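Local coordinates for cerato-platanin-like protein (Moniliophthora perniciosa, PDB 3SUM) that is of unknown function in detail but, as a fungal cerato-platanin, is probably a small secreted protein that acts at the interface between fungus and plant host, at residues K65-G70 / Q113-Y118. Numbering follows the deposited sequence.
Sequences KLRYKG and QLFSAY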
ATOM      1  N   LYS A  65       4.460   2.820  -6.646  1.00 11.67           N
ATOM      2  CA  LYS A  65       5.766   2.268  -6.427  1.00 12.40           C
ATOM      3  C   LYS A  65       6.506   3.165  -5.454  1.00 12.91           C
ATOM      4  O   LYS A  65       6.637   4.378  -5.682  1.00 11.49           O
ATOM      5  CB  LYS A  65       6.533   2.261  -7.758  1.00 11.39           C
ATOM      6  CG  LYS A  65       7.857   1.503  -7.487  1.00 15.54           C
ATOM      7  CD  LYS A  65       8.670   1.364  -8.770  1.00 14.41           C
ATOM      8  CE  LYS A  65       9.751   2.409  -8.867  1.00 22.11           C
ATOM      9  NZ  LYS A  65      10.741   2.000  -9.945  1.00 22.69           N
ATOM     10  N   LEU A  66       7.041   2.602  -4.372  1.00 11.05           N
ATOM     11  CA  LEU A  66       7.715   3.410  -3.374  1.00 12.31           C
ATOM     12  C   LEU A  66       9.192   3.010  -3.431  1.00 12.84           C
ATOM     13  O   LEU A  66       9.499   1.816  -3.645  1.00 14.85           O
ATOM     14  CB  LEU A  66       7.215   3.071  -1.958  1.00 11.01           C
ATOM     15  CG  LEU A  66       5.707   3.073  -1.695  1.00 12.79           C
ATOM     16  CD1 LEU A  66       5.369   2.842  -0.231  1.00  7.53           C
ATOM     17  CD2 LEU A  66       5.137   4.444  -2.253  1.00 11.21           C
ATOM     18  N   ARG A  67      10.089   3.974  -3.259  1.00 13.09           N
ATOM     19  CA  ARG A  67      11.525   3.615  -3.145  1.00 13.49           C
ATOM     20  C   ARG A  67      12.087   4.158  -1.843  1.00 14.56           C
ATOM     21  O   ARG A  67      11.779   5.296  -1.428  1.00 13.70           O
ATOM     22  CB  ARG A  67      12.370   4.236  -4.285  1.00 14.52           C
ATOM     23  CG  ARG A  67      12.111   3.683  -5.694  1.00 14.04           C
ATOM     24  CD  ARG A  67      13.141   4.367  -6.691  1.00 13.92           C
ATOM     25  NE  ARG A  67      13.248   3.711  -8.006  1.00 16.63           N
ATOM     26  CZ  ARG A  67      13.972   2.610  -8.273  1.00 16.50           C
ATOM     27  NH1 ARG A  67      14.639   1.975  -7.315  1.00 15.21           N
ATOM     28  NH2 ARG A  67      14.043   2.134  -9.518  1.00 18.53           N
ATOM     29  N   TYR A  68      12.876   3.331  -1.178  1.00 12.42           N
ATOM     30  CA  TYR A  68      13.705   3.769  -0.075  1.00 13.30           C
ATOM     31  C   TYR A  68      15.091   3.224  -0.347  1.00 13.33           C
ATOM     32  O   TYR A  68      15.259   1.988  -0.499  1.00 12.98           O
ATOM     33  CB  TYR A  68      13.183   3.177   1.227  1.00 13.75           C
ATOM     34  CG  TYR A  68      13.999   3.598   2.406  1.00 13.76           C
ATOM     35  CD1 TYR A  68      13.709   4.812   3.071  1.00 13.54           C
ATOM     36  CD2 TYR A  68      14.985   2.739   2.927  1.00 16.28           C
ATOM     37  CE1 TYR A  68      14.432   5.196   4.186  1.00 13.86           C
ATOM     38  CE2 TYR A  68      15.707   3.093   4.049  1.00 15.81           C
ATOM     39  CZ  TYR A  68      15.414   4.296   4.703  1.00 15.49           C
ATOM     40  OH  TYR A  68      16.162   4.667   5.827  1.00 16.44           O
ATOM     41  N   LYS A  69      16.076   4.130  -0.403  1.00 14.18           N
ATOM     42  CA  LYS A  69      17.437   3.753  -0.718  1.00 13.06           C
ATOM     43  C   LYS A  69      17.400   2.820  -1.933  1.00 14.64           C
ATOM     44  O   LYS A  69      16.909   3.246  -3.001  1.00 16.19           O
ATOM     45  CB  LYS A  69      18.166   3.270   0.524  1.00 13.67           C
ATOM     46  CG  LYS A  69      18.335   4.430   1.557  1.00 14.53           C
ATOM     47  CD  LYS A  69      19.113   3.939   2.745  1.00 13.60           C
ATOM     48  CE  LYS A  69      19.302   5.146   3.761  1.00 11.13           C
ATOM     49  NZ  LYS A  69      20.208   4.841   4.956  1.00 15.62           N
ATOM     50  N   GLY A  70      17.926   1.612  -1.821  1.00 15.86           N
ATOM     51  CA  GLY A  70      17.960   0.711  -2.970  1.00 16.19           C
ATOM     52  C   GLY A  70      16.805  -0.297  -3.002  1.00 15.99           C
ATOM     53  O   GLY A  70      16.882  -1.287  -3.726  1.00 16.75           O
ATOM     54  N   GLN A 113      11.663   8.626   5.408  1.00 15.10           N
ATOM     55  CA  GLN A 113      11.382   9.433   4.250  1.00 15.82           C
ATOM     56  C   GLN A 113      11.692   8.564   3.046  1.00 15.13           C
ATOM     57  O   GLN A 113      12.685   7.827   3.082  1.00 14.69           O
ATOM     58  CB  GLN A 113      12.267  10.652   4.298  1.00 16.30           C
ATOM     59  CG  GLN A 113      12.219  11.186   5.696  1.00 21.54           C
ATOM     60  CD  GLN A 113      12.435  12.630   5.715  1.00 27.77           C
ATOM     61  OE1 GLN A 113      11.906  13.351   4.843  1.00 24.66           O
ATOM     62  NE2 GLN A 113      13.238  13.089   6.705  1.00 21.11           N
ATOM     63  N   LEU A 114      10.813   8.648   2.034  1.00 13.88           N
ATOM     64  CA  LEU A 114      10.980   7.878   0.806  1.00 13.65           C
ATOM     65  C   LEU A 114      11.823   8.596  -0.154  1.00 15.36           C
ATOM     66  O   LEU A 114      11.788   9.803  -0.182  1.00 15.31           O
ATOM     67  CB  LEU A 114       9.656   7.572   0.166  1.00 12.73           C
ATOM     68  CG  LEU A 114       8.774   6.708   1.046  1.00 10.98           C
ATOM     69  CD1 LEU A 114       7.434   6.469   0.247  1.00 15.07           C
ATOM     70  CD2 LEU A 114       9.447   5.343   1.387  1.00 12.09           C
ATOM     71  N   PHE A 115      12.584   7.854  -0.975  1.00 15.55           N
ATOM     72  CA  PHE A 115      13.244   8.488  -2.119  1.00 14.91           C
ATOM     73  C   PHE A 115      12.226   9.011  -3.116  1.00 15.45           C
ATOM     74  O   PHE A 115      12.374  10.135  -3.630  1.00 14.39           O
ATOM     75  CB  PHE A 115      14.164   7.499  -2.863  1.00 16.34           C
ATOM     76  CG  PHE A 115      14.803   8.131  -4.038  1.00 16.75           C
ATOM     77  CD1 PHE A 115      14.264   7.962  -5.290  1.00 15.65           C
ATOM     78  CD2 PHE A 115      15.850   9.026  -3.857  1.00 15.18           C
ATOM     79  CE1 PHE A 115      14.771   8.573  -6.384  1.00 14.84           C
ATOM     80  CE2 PHE A 115      16.417   9.651  -4.982  1.00 18.64           C
ATOM     81  CZ  PHE A 115      15.853   9.451  -6.230  1.00 15.54           C
ATOM     82  N   SER A 116      11.160   8.230  -3.386  1.00 13.80           N
ATOM     83  CA  SER A 116      10.197   8.661  -4.392  1.00 13.70           C
ATOM     84  C   SER A 116       8.969   7.808  -4.187  1.00 13.93           C
ATOM     85  O   SER A 116       9.068   6.734  -3.564  1.00 13.75           O
ATOM     86  CB  SER A 116      10.718   8.402  -5.805  1.00 13.72           C
ATOM     87  OG  SER A 116      10.990   6.991  -5.950  1.00 12.96           O
ATOM     88  N   ALA A 117       7.848   8.263  -4.728  1.00 14.01           N
ATOM     89  CA  ALA A 117       6.618   7.481  -4.782  1.00 14.07           C
ATOM     90  C   ALA A 117       5.903   7.996  -5.981  1.00 14.90           C
ATOM     91  O   ALA A 117       5.761   9.233  -6.139  1.00 15.47           O
ATOM     92  CB  ALA A 117       5.725   7.746  -3.540  1.00 12.31           C
ATOM     93  N   TYR A 118       5.431   7.089  -6.834  1.00 13.90           N
ATOM     94  CA  TYR A 118       4.586   7.510  -7.945  1.00 13.99           C
ATOM     95  C   TYR A 118       3.663   6.382  -8.315  1.00 14.23           C
ATOM     96  O   TYR A 118       3.976   5.191  -8.055  1.00 14.37           O
ATOM     97  CB  TYR A 118       5.435   7.926  -9.157  1.00 14.41           C
ATOM     98  CG  TYR A 118       6.452   6.941  -9.679  1.00 15.44           C
ATOM     99  CD1 TYR A 118       7.781   7.006  -9.278  1.00 16.16           C
ATOM    100  CD2 TYR A 118       6.095   5.975 -10.609  1.00 15.73           C
ATOM    101  CE1 TYR A 118       8.746   6.105  -9.780  1.00 22.42           C
ATOM    102  CE2 TYR A 118       7.055   5.107 -11.163  1.00 17.90           C
ATOM    103  CZ  TYR A 118       8.345   5.175 -10.734  1.00 16.20           C
ATOM    104  OH  TYR A 118       9.230   4.312 -11.296  1.00 25.07           O
TER
HETATM  105  O   HOH W   1       9.040   5.257  -6.736  1.00 15.52           O
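A classic beta bulge marks this antiparallel pairing of strands 63-68 and 116-120: F115 and S116 both face R67. R67 N bonds to S116 O at 3.0 Å, while R67 O accepts from F115 N at 2.7 Å in a more bent bond (133° at the hydrogen). Beyond the bulge the ladder is regular, with K65 N giving to Y118 O at 2.8 Å. On the face of K65, R67 and S116, a water bridges K65 O and S116 OG; serine, small and polar, can hold it while its OG also lies against the R67 methylenes. K65 runs beside Y118, CG anti to the backbone N (chi1 -173°) and the chain bent at chi3, which sets CE 3.6 Å from Y118 CZ and NZ 3.1 Å from Y118 OH, a weak bond. The stronger partner of each is the C-terminal P136, by salt bridge from NZ and hydrogen bond from OH. A methionine in place of K65 would probably leave the P136 carboxylate without its charged mate. On the opposite face, branched L66 sets CD2 3.6 Å from A117 CB and 4.0 Å from L114 CD1, all three also touching F87, an apolar patch at the margin of the double-psi beta-barrel fold of cerato-platanins.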